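Local coordinates for protein geobacter metallireducens SMUG1 (Geobacter metallireducens, PDB 5H9I) that is a SMUG1-type member of the uracil DNA glycosylase superfamily, with a parallel beta-sheet between helices, and holds xanthine in a pocket in this crystal form, at residues Glu123-Gly126 with Arg130-Ala133; Val42-Arg47 with Arg134-Asn139; Gly114-Gly119 with Pro219-Asp224; Trp65-Ala68 with Val72-Gly75. All coordinates share one frame; numbering follows the deposited sequence. Where two conformers were deposited one is given.

Contact 1. Residues Glu123-Gly126 with Arg130-Ala133; sequences ERFG and RFFA. With LEA (pentanoic acid), chain H.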
loop_
_atom_site.group_PDB
_atom_site.type_symbol
_atom_site.label_atom_id
_atom_site.label_comp_id
_atom_site.label_asym_id
_atom_site.label_seq_id
_atom_site.Cartn_x
_atom_site.Cartn_y
_atom_site.Cartn_z
ATOM N N GLU A 123 10.901 -0.174 15.518
ATOM C CA GLU A 123 11.754 0.574 16.481
ATOM C C GLU A 123 10.941 1.535 17.269
ATOM O O GLU A 123 11.271 1.692 18.491
ATOM C CB GLU A 123 12.847 1.308 15.691
ATOM C CG GLU A 123 13.883 0.379 15.128
ATOM C CD GLU A 123 14.846 1.099 14.178
ATOM O OE1 GLU A 123 14.686 2.343 13.949
ATOM O OE2 GLU A 123 15.728 0.367 13.672
ATOM N N ARG A 124 10.006 2.275 16.735
ATOM C CA ARG A 124 9.276 3.332 17.483
ATOM C C ARG A 124 8.243 2.671 18.389
ATOM O O ARG A 124 8.021 3.139 19.515
ATOM C CB ARG A 124 8.617 4.296 16.592
ATOM C CG ARG A 124 9.487 5.222 15.723
ATOM C CD ARG A 124 10.363 6.119 16.583
ATOM N NE ARG A 124 9.534 7.114 17.265
ATOM C CZ ARG A 124 10.063 8.118 17.979
ATOM N NH1 ARG A 124 11.363 8.202 18.005
ATOM N NH2 ARG A 124 9.274 8.959 18.591
ATOM N N PHE A 125 7.593 1.581 17.984
ATOM C CA PHE A 125 6.425 1.063 18.707
ATOM C C PHE A 125 6.599 -0.243 19.362
ATOM O O PHE A 125 5.799 -0.613 20.261
ATOM C CB PHE A 125 5.250 0.949 17.693
ATOM C CG PHE A 125 4.685 2.246 17.265
ATOM C CD1 PHE A 125 5.320 3.016 16.262
ATOM C CD2 PHE A 125 3.616 2.827 17.943
ATOM C CE1 PHE A 125 4.787 4.246 15.946
ATOM C CE2 PHE A 125 3.101 4.045 17.556
ATOM C CZ PHE A 125 3.702 4.771 16.549
ATOM N N GLY A 126 7.593 -1.037 19.017
ATOM C CA GLY A 126 7.883 -2.301 19.597
ATOM C C GLY A 126 7.086 -3.475 19.091
ATOM O O GLY A 126 7.604 -4.428 18.573
ATOM N N ARG A 130 0.927 -1.978 19.659
ATOM C CA ARG A 130 1.089 -0.546 19.984
ATOM C C ARG A 130 0.969 0.377 18.775
ATOM O O ARG A 130 0.445 1.486 18.929
ATOM C CB ARG A 130 2.353 -0.316 20.692
ATOM C CG ARG A 130 2.432 -1.010 22.052
ATOM C CD ARG A 130 3.597 -0.585 22.930
ATOM N NE ARG A 130 3.372 0.834 23.323
ATOM C CZ ARG A 130 3.916 1.961 22.830
ATOM N NH1 ARG A 130 4.780 1.996 21.842
ATOM N NH2 ARG A 130 3.592 3.108 23.456
ATOM N N PHE A 131 1.370 -0.111 17.596
ATOM C CA PHE A 131 1.195 0.645 16.336
ATOM C C PHE A 131 -0.194 0.703 15.857
ATOM O O PHE A 131 -0.801 1.729 15.659
ATOM C CB PHE A 131 2.210 0.123 15.275
ATOM C CG PHE A 131 2.123 0.841 14.008
ATOM C CD1 PHE A 131 2.568 2.159 13.902
ATOM C CD2 PHE A 131 1.617 0.228 12.878
ATOM C CE1 PHE A 131 2.453 2.782 12.655
ATOM C CE2 PHE A 131 1.559 0.840 11.688
ATOM C CZ PHE A 131 2.009 2.149 11.540
ATOM N N PHE A 132 -0.796 -0.494 15.706
ATOM C CA PHE A 132 -2.076 -0.587 15.086
ATOM C C PHE A 132 -3.190 -0.152 15.991
ATOM O O PHE A 132 -4.340 0.027 15.539
ATOM C CB PHE A 132 -2.323 -1.983 14.481
ATOM C CG PHE A 132 -1.368 -2.326 13.315
ATOM C CD1 PHE A 132 -1.560 -1.703 12.115
ATOM C CD2 PHE A 132 -0.360 -3.239 13.467
ATOM C CE1 PHE A 132 -0.724 -2.012 11.050
ATOM C CE2 PHE A 132 0.505 -3.540 12.420
ATOM C CZ PHE A 132 0.256 -2.925 11.236
ATOM N N ALA A 133 -2.886 0.065 17.267
ATOM C CA ALA A 133 -3.886 0.708 18.122
ATOM C C ALA A 133 -4.315 2.023 17.518
ATOM O O ALA A 133 -5.502 2.410 17.680
ATOM C CB ALA A 133 -3.301 0.964 19.468
HETATM C C2 LEA H . 5.518 5.078 20.072
HETATM O O2 LEA H . 6.129 5.294 19.055
HETATM C C3 LEA H . 4.324 5.882 20.336
HETATM C C4 LEA H . 4.622 6.604 21.586
HETATM C C5 LEA H . 3.939 6.035 22.785
HETATM C C6 LEA H . 4.020 6.944 24.042
HETATM O O1 LEA H . 5.889 4.251 20.878
#

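Contact 2. Residues Val42-Arg47 with Arg134-Asn139; sequences VAYLSR and RFFVAN. With XAN (xanthine), chain B; LEA (pentanoic acid), chain H.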
loop_
_atom_site.group_PDB
_atom_site.type_symbol
_atom_site.label_atom_id
_atom_site.label_comp_id
_atom_site.label_asym_id
_atom_site.label_seq_id
_atom_site.Cartn_x
_atom_site.Cartn_y
_atom_site.Cartn_z
ATOM N N VAL A 42 -5.775 -10.608 3.660
ATOM C CA VAL A 42 -6.871 -10.560 4.614
ATOM C C VAL A 42 -6.410 -10.778 6.045
ATOM O O VAL A 42 -7.008 -10.226 6.967
ATOM C CB VAL A 42 -7.982 -11.549 4.133
ATOM C CG1 VAL A 42 -9.061 -11.667 5.190
ATOM C CG2 VAL A 42 -8.582 -11.065 2.810
ATOM N N ALA A 43 -5.393 -11.626 6.275
ATOM C CA ALA A 43 -4.785 -11.694 7.565
ATOM C C ALA A 43 -4.338 -10.315 8.102
ATOM O O ALA A 43 -4.596 -9.959 9.227
ATOM C CB ALA A 43 -3.624 -12.715 7.604
ATOM N N TYR A 44 -3.662 -9.595 7.226
ATOM C CA TYR A 44 -3.157 -8.279 7.649
ATOM C C TYR A 44 -4.354 -7.345 7.906
ATOM O O TYR A 44 -4.404 -6.679 8.952
ATOM C CB TYR A 44 -2.306 -7.711 6.487
ATOM C CG TYR A 44 -1.923 -6.248 6.625
ATOM C CD1 TYR A 44 -1.052 -5.854 7.623
ATOM C CD2 TYR A 44 -2.468 -5.306 5.765
ATOM C CE1 TYR A 44 -0.671 -4.513 7.785
ATOM C CE2 TYR A 44 -2.097 -3.947 5.948
ATOM C CZ TYR A 44 -1.222 -3.600 6.962
ATOM O OH TYR A 44 -0.928 -2.259 7.155
ATOM N N LEU A 45 -5.383 -7.314 7.024
ATOM C CA LEU A 45 -6.535 -6.479 7.242
ATOM C C LEU A 45 -7.258 -6.834 8.533
ATOM O O LEU A 45 -7.641 -5.961 9.312
ATOM C CB LEU A 45 -7.541 -6.563 6.132
ATOM C CG LEU A 45 -7.014 -6.209 4.742
ATOM C CD1 LEU A 45 -8.219 -6.436 3.748
ATOM C CD2 LEU A 45 -6.433 -4.849 4.618
ATOM N N SER A 46 -7.393 -8.126 8.808
ATOM C CA SER A 46 -8.243 -8.566 9.900
ATOM C C SER A 46 -7.520 -8.482 11.221
ATOM O O SER A 46 -8.128 -8.099 12.246
ATOM C CB SER A 46 -8.602 -9.999 9.682
ATOM O OG SER A 46 -9.309 -10.209 8.434
ATOM N N ARG A 47 -6.247 -8.764 11.261
ATOM C CA ARG A 47 -5.473 -8.755 12.494
ATOM C C ARG A 47 -5.088 -7.364 12.950
ATOM O O ARG A 47 -4.933 -7.116 14.157
ATOM C CB ARG A 47 -4.201 -9.606 12.344
ATOM C CG ARG A 47 -4.491 -11.072 12.140
ATOM C CD ARG A 47 -3.251 -11.906 11.902
ATOM N NE ARG A 47 -3.678 -13.167 11.295
ATOM C CZ ARG A 47 -2.856 -14.175 11.025
ATOM N NH1 ARG A 47 -1.604 -14.153 11.355
ATOM N NH2 ARG A 47 -3.386 -15.190 10.352
ATOM N N ARG A 134 -3.422 2.755 16.863
ATOM C CA ARG A 134 -3.736 4.085 16.356
ATOM C C ARG A 134 -3.488 4.280 14.873
ATOM O O ARG A 134 -3.946 5.225 14.332
ATOM C CB ARG A 134 -2.937 5.160 17.097
ATOM C CG ARG A 134 -3.237 5.390 18.571
ATOM C CD ARG A 134 -2.311 6.536 19.060
ATOM N NE ARG A 134 -1.066 6.045 19.590
ATOM C CZ ARG A 134 0.127 6.609 19.470
ATOM N NH1 ARG A 134 0.292 7.695 18.779
ATOM N NH2 ARG A 134 1.159 6.034 20.079
ATOM N N PHE A 135 -2.718 3.385 14.254
ATOM C CA PHE A 135 -2.267 3.583 12.897
ATOM C C PHE A 135 -2.721 2.432 11.971
ATOM O O PHE A 135 -2.999 1.310 12.421
ATOM C CB PHE A 135 -0.735 3.662 12.871
ATOM C CG PHE A 135 -0.174 4.886 13.540
ATOM C CD1 PHE A 135 0.065 4.865 14.843
ATOM C CD2 PHE A 135 0.003 6.067 12.804
ATOM C CE1 PHE A 135 0.593 5.957 15.481
ATOM C CE2 PHE A 135 0.487 7.172 13.401
ATOM C CZ PHE A 135 0.755 7.132 14.707
ATOM N N PHE A 136 -2.685 2.699 10.670
ATOM C CA PHE A 136 -2.802 1.656 9.677
ATOM C C PHE A 136 -1.988 2.040 8.465
ATOM O O PHE A 136 -1.741 3.246 8.246
ATOM C CB PHE A 136 -4.246 1.335 9.342
ATOM C CG PHE A 136 -4.434 0.053 8.553
ATOM C CD1 PHE A 136 -4.091 -1.160 9.139
ATOM C CD2 PHE A 136 -4.993 0.068 7.303
ATOM C CE1 PHE A 136 -4.274 -2.369 8.419
ATOM C CE2 PHE A 136 -5.186 -1.109 6.611
ATOM C CZ PHE A 136 -4.776 -2.328 7.141
ATOM N N VAL A 137 -1.657 1.082 7.607
ATOM C CA VAL A 137 -0.954 1.327 6.340
ATOM C C VAL A 137 -1.665 0.638 5.201
ATOM O O VAL A 137 -1.948 -0.550 5.284
ATOM C CB VAL A 137 0.565 0.823 6.404
ATOM C CG1 VAL A 137 1.298 1.131 5.142
ATOM C CG2 VAL A 137 1.269 1.447 7.611
ATOM N N ALA A 138 -1.966 1.358 4.157
ATOM C CA ALA A 138 -2.629 0.841 2.983
ATOM C C ALA A 138 -2.039 1.388 1.723
ATOM O O ALA A 138 -1.325 2.367 1.779
ATOM C CB ALA A 138 -4.103 1.229 3.030
ATOM N N ASN A 139 -2.248 0.701 0.575
ATOM C CA ASN A 139 -1.847 1.311 -0.697
ATOM C C ASN A 139 -3.073 1.908 -1.383
ATOM O O ASN A 139 -4.118 1.297 -1.365
ATOM C CB ASN A 139 -1.272 0.272 -1.658
ATOM C CG ASN A 139 0.202 0.206 -1.583
ATOM O OD1 ASN A 139 0.882 1.145 -1.230
ATOM N ND2 ASN A 139 0.716 -1.051 -1.757
HETATM N N9 XAN B . 7.394 -0.175 -1.776
HETATM C C4 XAN B . 6.103 -0.058 -1.630
HETATM N N3 XAN B . 5.137 -0.844 -1.164
HETATM C C2 XAN B . 3.948 -0.437 -1.154
HETATM O O2 XAN B . 3.086 -1.188 -0.776
HETATM N N1 XAN B . 3.593 0.801 -1.528
HETATM C C6 XAN B . 4.439 1.678 -1.976
HETATM O O6 XAN B . 4.118 2.800 -2.381
HETATM C C5 XAN B . 5.768 1.262 -2.087
HETATM N N7 XAN B . 6.877 1.859 -2.497
HETATM C C8 XAN B . 7.859 0.993 -2.303
HETATM C C2 LEA H . 5.518 5.078 20.072
HETATM O O2 LEA H . 6.129 5.294 19.055
HETATM C C3 LEA H . 4.324 5.882 20.336
HETATM C C4 LEA H . 4.622 6.604 21.586
HETATM C C5 LEA H . 3.939 6.035 22.785
HETATM C C6 LEA H . 4.020 6.944 24.042
HETATM O O1 LEA H . 5.889 4.251 20.878
#

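Contact 3. Residues Gly114-Gly119 with Pro219-Asp224; sequences GRRLWG and PAANRD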
loop_
_atom_site.group_PDB
_atom_site.type_symbol
_atom_site.label_atom_id
_atom_site.label_comp_id
_atom_site.label_asym_id
_atom_site.label_seq_id
_atom_site.Cartn_x
_atom_site.Cartn_y
_atom_site.Cartn_z
ATOM N N GLY A 114 10.208 -1.079 2.146
ATOM C CA GLY A 114 9.371 -1.661 3.240
ATOM C C GLY A 114 10.167 -2.066 4.425
ATOM O O GLY A 114 9.781 -1.974 5.611
ATOM N N ARG A 115 11.418 -2.536 4.268
ATOM C CA ARG A 115 12.306 -2.765 5.360
ATOM C C ARG A 115 12.554 -1.564 6.198
ATOM O O ARG A 115 12.503 -1.619 7.420
ATOM C CB ARG A 115 13.693 -3.366 4.871
ATOM C CG ARG A 115 14.448 -4.104 5.845
ATOM C CD ARG A 115 15.686 -4.743 5.183
ATOM N NE ARG A 115 16.604 -3.701 4.860
ATOM C CZ ARG A 115 17.302 -3.660 3.688
ATOM N NH1 ARG A 115 17.107 -4.588 2.715
ATOM N NH2 ARG A 115 18.223 -2.710 3.543
ATOM N N ARG A 116 12.759 -0.440 5.509
ATOM C CA ARG A 116 12.946 0.807 6.219
ATOM C C ARG A 116 11.643 1.234 6.952
ATOM O O ARG A 116 11.738 1.708 8.095
ATOM C CB ARG A 116 13.337 1.916 5.235
ATOM C CG ARG A 116 14.827 1.833 4.830
ATOM C CD ARG A 116 15.148 2.969 3.880
ATOM N NE ARG A 116 16.576 2.901 3.534
ATOM C CZ ARG A 116 17.131 3.651 2.586
ATOM N NH1 ARG A 116 16.436 4.425 1.811
ATOM N NH2 ARG A 116 18.473 3.581 2.472
ATOM N N LEU A 117 10.542 1.216 6.237
ATOM C CA LEU A 117 9.276 1.715 6.853
ATOM C C LEU A 117 8.858 0.890 8.019
ATOM O O LEU A 117 8.674 1.411 9.151
ATOM C CB LEU A 117 8.200 1.778 5.803
ATOM C CG LEU A 117 6.815 2.228 6.270
ATOM C CD1 LEU A 117 6.373 3.308 5.282
ATOM C CD2 LEU A 117 5.785 1.153 6.336
ATOM N N TRP A 118 8.774 -0.407 7.833
ATOM C CA TRP A 118 8.326 -1.266 8.924
ATOM C C TRP A 118 9.373 -1.390 10.013
ATOM O O TRP A 118 9.099 -1.559 11.202
ATOM C CB TRP A 118 7.844 -2.664 8.478
ATOM C CG TRP A 118 6.584 -2.646 7.690
ATOM C CD1 TRP A 118 6.417 -2.951 6.361
ATOM C CD2 TRP A 118 5.260 -2.400 8.198
ATOM N NE1 TRP A 118 5.141 -2.853 6.020
ATOM C CE2 TRP A 118 4.376 -2.537 7.124
ATOM C CE3 TRP A 118 4.760 -2.076 9.437
ATOM C CZ2 TRP A 118 3.044 -2.314 7.227
ATOM C CZ3 TRP A 118 3.419 -1.889 9.571
ATOM C CH2 TRP A 118 2.559 -2.021 8.504
ATOM N N GLY A 119 10.670 -1.262 9.602
ATOM C CA GLY A 119 11.681 -1.360 10.624
ATOM C C GLY A 119 11.641 -0.148 11.570
ATOM O O GLY A 119 11.877 -0.266 12.778
ATOM N N PRO A 219 17.713 11.152 -1.819
ATOM C CA PRO A 219 18.869 11.247 -0.996
ATOM C C PRO A 219 18.648 11.352 0.508
ATOM O O PRO A 219 19.368 10.721 1.299
ATOM C CB PRO A 219 19.645 12.495 -1.572
ATOM C CG PRO A 219 19.177 12.503 -2.957
ATOM C CD PRO A 219 17.797 12.007 -2.993
ATOM N N ALA A 220 17.639 12.104 0.929
ATOM C CA ALA A 220 17.370 12.230 2.331
ATOM C C ALA A 220 16.958 10.920 2.997
ATOM O O ALA A 220 17.245 10.623 4.165
ATOM C CB ALA A 220 16.256 13.297 2.513
ATOM N N ALA A 221 16.302 10.037 2.211
ATOM C CA ALA A 221 15.976 8.741 2.688
ATOM C C ALA A 221 17.142 7.842 2.956
ATOM O O ALA A 221 17.162 7.028 3.824
ATOM C CB ALA A 221 14.958 8.034 1.712
ATOM N N ASN A 222 18.217 8.023 2.153
ATOM C CA ASN A 222 19.439 7.309 2.466
ATOM C C ASN A 222 20.275 7.811 3.589
ATOM O O ASN A 222 20.935 7.045 4.275
ATOM C CB ASN A 222 20.268 7.285 1.183
ATOM C CG ASN A 222 19.520 6.642 0.083
ATOM O OD1 ASN A 222 18.892 5.582 0.296
ATOM N ND2 ASN A 222 19.546 7.162 -1.090
ATOM N N ARG A 223 20.218 9.094 3.743
ATOM C CA ARG A 223 20.927 9.647 4.892
ATOM C C ARG A 223 20.251 9.449 6.209
ATOM O O ARG A 223 20.851 8.978 7.175
ATOM C CB ARG A 223 21.070 11.107 4.648
ATOM C CG ARG A 223 21.870 11.786 5.763
ATOM C CD ARG A 223 22.080 13.263 5.438
ATOM N NE ARG A 223 20.813 13.967 5.380
ATOM C CZ ARG A 223 20.098 14.307 6.439
ATOM N NH1 ARG A 223 18.962 14.882 6.191
ATOM N NH2 ARG A 223 20.579 14.109 7.678
ATOM N N ASP A 224 18.963 9.751 6.303
ATOM C CA ASP A 224 18.250 9.607 7.576
ATOM C C ASP A 224 16.738 9.649 7.279
ATOM O O ASP A 224 16.057 10.645 7.550
ATOM C CB ASP A 224 18.572 10.773 8.503
ATOM C CG ASP A 224 17.969 10.568 9.901
ATOM O OD1 ASP A 224 17.492 9.441 10.199
ATOM O OD2 ASP A 224 18.031 11.527 10.660
#

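Contact 4. Residues Trp65-Ala68 with Val72-Gly75; sequences WGMA and VPFG. With XAN (xanthine), chain B.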
loop_
_atom_site.group_PDB
_atom_site.type_symbol
_atom_site.label_atom_id
_atom_site.label_comp_id
_atom_site.label_asym_id
_atom_site.label_seq_id
_atom_site.Cartn_x
_atom_site.Cartn_y
_atom_site.Cartn_z
ATOM N N TRP A 65 8.978 -6.785 -4.827
ATOM C CA TRP A 65 9.537 -7.693 -3.877
ATOM C C TRP A 65 8.916 -7.603 -2.476
ATOM O O TRP A 65 9.276 -8.360 -1.599
ATOM C CB TRP A 65 11.095 -7.540 -3.737
ATOM C CG TRP A 65 11.827 -7.308 -5.041
ATOM C CD1 TRP A 65 12.642 -6.248 -5.361
ATOM C CD2 TRP A 65 11.718 -8.097 -6.215
ATOM N NE1 TRP A 65 13.040 -6.343 -6.670
ATOM C CE2 TRP A 65 12.526 -7.499 -7.193
ATOM C CE3 TRP A 65 11.095 -9.284 -6.479
ATOM C CZ2 TRP A 65 12.672 -8.015 -8.456
ATOM C CZ3 TRP A 65 11.222 -9.806 -7.794
ATOM C CH2 TRP A 65 12.029 -9.140 -8.723
ATOM N N GLY A 66 7.868 -6.761 -2.428
ATOM C CA GLY A 66 7.197 -6.517 -1.147
ATOM C C GLY A 66 5.758 -6.970 -1.208
ATOM O O GLY A 66 5.493 -8.165 -1.188
ATOM N N MET A 67 4.861 -6.004 -1.393
ATOM C CA MET A 67 3.404 -6.352 -1.410
ATOM C C MET A 67 3.089 -7.351 -2.589
ATOM O O MET A 67 2.201 -8.156 -2.473
ATOM C CB MET A 67 2.511 -5.120 -1.503
ATOM C CG MET A 67 1.106 -5.517 -1.549
ATOM S SD MET A 67 0.003 -4.146 -1.175
ATOM C CE MET A 67 -1.621 -4.845 -1.449
ATOM N N ALA A 68 3.864 -7.240 -3.696
ATOM C CA ALA A 68 3.568 -8.184 -4.851
ATOM C C ALA A 68 3.877 -9.568 -4.439
ATOM O O ALA A 68 3.460 -10.510 -5.181
ATOM C CB ALA A 68 4.334 -7.762 -6.057
ATOM N N VAL A 72 1.025 -7.616 1.653
ATOM C CA VAL A 72 1.019 -6.614 2.673
ATOM C C VAL A 72 1.645 -5.360 2.219
ATOM O O VAL A 72 2.713 -5.452 1.580
ATOM C CB VAL A 72 1.726 -7.136 3.882
ATOM C CG1 VAL A 72 1.866 -6.066 4.968
ATOM C CG2 VAL A 72 1.025 -8.377 4.454
ATOM N N PRO A 73 1.047 -4.165 2.354
ATOM C CA PRO A 73 1.715 -2.910 1.927
ATOM C C PRO A 73 3.121 -2.770 2.514
ATOM O O PRO A 73 3.380 -3.090 3.666
ATOM C CB PRO A 73 0.808 -1.773 2.458
ATOM C CG PRO A 73 -0.475 -2.479 2.785
ATOM C CD PRO A 73 -0.210 -3.923 3.075
ATOM N N PHE A 74 4.032 -2.345 1.608
ATOM C CA PHE A 74 5.483 -2.247 1.984
ATOM C C PHE A 74 6.002 -3.523 2.590
ATOM O O PHE A 74 6.879 -3.538 3.396
ATOM C CB PHE A 74 5.677 -1.035 2.954
ATOM C CG PHE A 74 5.436 0.318 2.309
ATOM C CD1 PHE A 74 6.493 0.972 1.623
ATOM C CD2 PHE A 74 4.197 0.903 2.358
ATOM C CE1 PHE A 74 6.257 2.211 1.117
ATOM C CE2 PHE A 74 3.978 2.141 1.834
ATOM C CZ PHE A 74 5.011 2.766 1.229
ATOM N N GLY A 75 5.440 -4.670 2.145
ATOM C CA GLY A 75 5.540 -5.899 2.866
ATOM C C GLY A 75 6.770 -6.719 2.538
ATOM O O GLY A 75 6.678 -7.794 1.950
HETATM N N9 XAN B . 7.394 -0.175 -1.776
HETATM C C4 XAN B . 6.103 -0.058 -1.630
HETATM N N3 XAN B . 5.137 -0.844 -1.164
HETATM C C2 XAN B . 3.948 -0.437 -1.154
HETATM O O2 XAN B . 3.086 -1.188 -0.776
HETATM N N1 XAN B . 3.593 0.801 -1.528
HETATM C C6 XAN B . 4.439 1.678 -1.976
HETATM O O6 XAN B . 4.118 2.800 -2.381
HETATM C C5 XAN B . 5.768 1.262 -2.087
HETATM N N7 XAN B . 6.877 1.859 -2.497
HETATM C C8 XAN B . 7.859 0.993 -2.303
#

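Contact 1. Residues Glu123-Gly126 with Arg130-Ala133
The pentanoic acid pocket takes shape where Phe125, at the end of helix 112-125, meets Arg130 and Phe131 of the short helix 128-132. Phe131 presents its edge to the face of Phe125 in a T-shaped pair, with centroids 5.1 Å apart and planes at 75°. The approach is led by CD1 of Phe131, 3.7 Å from CE1 of Phe125, and Phe131 CB adds a CH-pi contact over the same face. Putting CG of Phe131 anti to its backbone N (chi1 -179°) brings the ring edge up against the face of Phe125. On the opposite face of Phe125 lies O2 of pentanoic acid, 3.5 Å from Phe125 CZ, which leaves the ring between an aromatic edge and a carboxyl group. A tight turn joins the two helices: Gly126, with positive phi, breaks the first helix, and only three residues separate the two segments. Arg130 reaches back across the corner, its chain bent at chi3. Its NH1 donates to Phe125 O over 3.2 Å, almost straight at 174° and within the guanidinium plane. The same nitrogen, Arg130 NH1, gives a shorter bond of 2.7 Å to pentanoic acid O1. Arg124 turns its guanidinium elsewhere, to a salt bridge with the C-terminal carboxylate of Phe240.

Contact 2. Residues Val42-Arg47 with Arg134-Asn139
Tyr44 and Phe136 bury equal areas in this contact, and their side chains come from opposite directions to lie alongside each other. The two rings are nearly parallel, 21° apart, but slid so far that they barely overlap, with centroids separated by 5.0 Å. What touches is therefore local: Tyr44 CE2 sits 3.3 Å from Phe136 CZ, and the tyrosine hydroxyl hangs over the rim of one phenylalanine face, with Tyr44 OH 3.6 Å from Phe136 CE1. Both residues hold CG anti to the backbone N (chi1 169° for Tyr44), which sends each ring across the gap between helix and strand. The gap lies between a helical layer and the sheet of the superfamily's alpha/beta sandwich: helix 38-48 packs on strand 135-139, an outermost strand of the parallel sheet, and the axes of helix segment 42-47 and strand 135-139 approach to 10.4 Å, running roughly antiparallel. Val137 contributes mainly its backbone. Tyr44 OH donates to Val137 O over 2.7 Å, lying in the carbonyl plane on a lone pair, so the buried phenol is tied to the strand it packs against. From the helix, Leu45 CD2 meets the edge of Phe136, 3.9 Å from Phe136 CZ, while Leu7 of helix 7-19 also touches both side chains. Two residues beyond Val137, Asn139 grips xanthine, accepting from N1 at OD1 and donating from ND2 to xanthine O2, 2.6 Å away.

Contact 3. Residues Gly114-Gly119 with Pro219-Asp224
Arg116 crosses from helix 112-125 to Ala221 and Asn222 in the first turns of helix 219-235, making a polar helix-to-helix bridge on the flank of the alpha/beta fold. The backbones stay well apart, with 9.2 Å between the CA atoms of Arg116 and Ala221, and a single long side chain spans the distance. Arg116 is stretched from CG to NE (chi2 -179°), and this carries its guanidinium to the other helix. The closer-packed part lies at Ala221, which is buried: its carbonyl oxygen sits over one face of the guanidinium, 3.4 Å from Arg116 NH1, at an angle too poor for a hydrogen bond, and Ala221 CB comes within 3.9 Å of the same Arg116 NH1. The solvent side belongs to Asn222, an exposed residue whose CB points away from helix 112-125 while its amide oxygen turns back to the arginine. The amide plane is turned 62° from the guanidinium, whose edge nevertheless points at OD1. Outside the pair, Arg116 NH1 also binds Pro214 O, its strongest polar partner, in the loop that follows strand 207-211, and Asn222 ND2 binds Pro216 O in the same loop. Asn222 OD1 accepts two bent bonds in the guanidinium plane, from Arg116 NH1 at 3.1 Å and from Arg116 NH2 at 3.0 Å; of the two, only the NH2 bond lies on a lone pair, the NH1 donor being tilted from the carbonyl plane.

Contact 4. Residues Trp65-Ala68 with Val72-Gly75
Met67 lies along the backbone of the turn from Val72 to Gly75, and the side chains of that turn face away from it. The geometry is a type II beta turn with Pro73 and Phe74 at its corners; Phe74 adopts positive phi (52°) there, although it is not a glycine. Met67 has CG anti to the backbone N (chi1 179°) and runs on fully extended, laying CB, CG and SD against the peptide atoms. Its CB is 3.1 Å from Val72 O, and further out Met67 SD rests 3.7 Å from Pro73 N, with the proline ring just beyond. Nothing crosses between the segments as a conventional hydrogen bond. Instead Gly66, at the N-cap of helix 67-70, comes near Gly75 without any side chain between them, and Gly66 CA makes a CH...O contact of 3.4 Å with Gly75 O. The carbonyl oxygens of Gly66 and Gly75 also approach each other, and both are hydrogen-bonded to Thr70 OG1, a hydroxyl that Val72 N reaches as well. Phe74, its CB pointing away from segment 65-68, spreads one ring face over xanthine, with Phe74 CE1 3.4 Å from C5 of xanthine. Its own backbone also holds xanthine: Phe74 N donates to xanthine O2 over 2.8 Å at a fairly straight 164°. With Met60, Glu111, Asn139 and His213 supplying further bonds to xanthine, the turn forms one wall of the xanthine pocket of this uracil DNA glycosylase superfamily protein.

Contacts 2 and 4 are buried, whereas contacts 1 and 3 lie farther out and are partly exposed. Helix 112-125 serves both outer contacts, and its Trp118 reaches inward: NE1 meets Pro73 O of contact 4, and the ring also packs on Tyr44 and Val137 of contact 2 and on Phe131 and Phe132 of contact 1. Strand 135-139 links the two ligands, since Arg134, just before it, touches pentanoic acid with contact 1 while Asn139 at its end shares xanthine with contact 4. Ring packing and one phenol bond fill contact 2, and backbone packing shapes contact 4. Contact 1 joins a buried aromatic pair to an exposed arginine, while contact 3 is almost wholly polar.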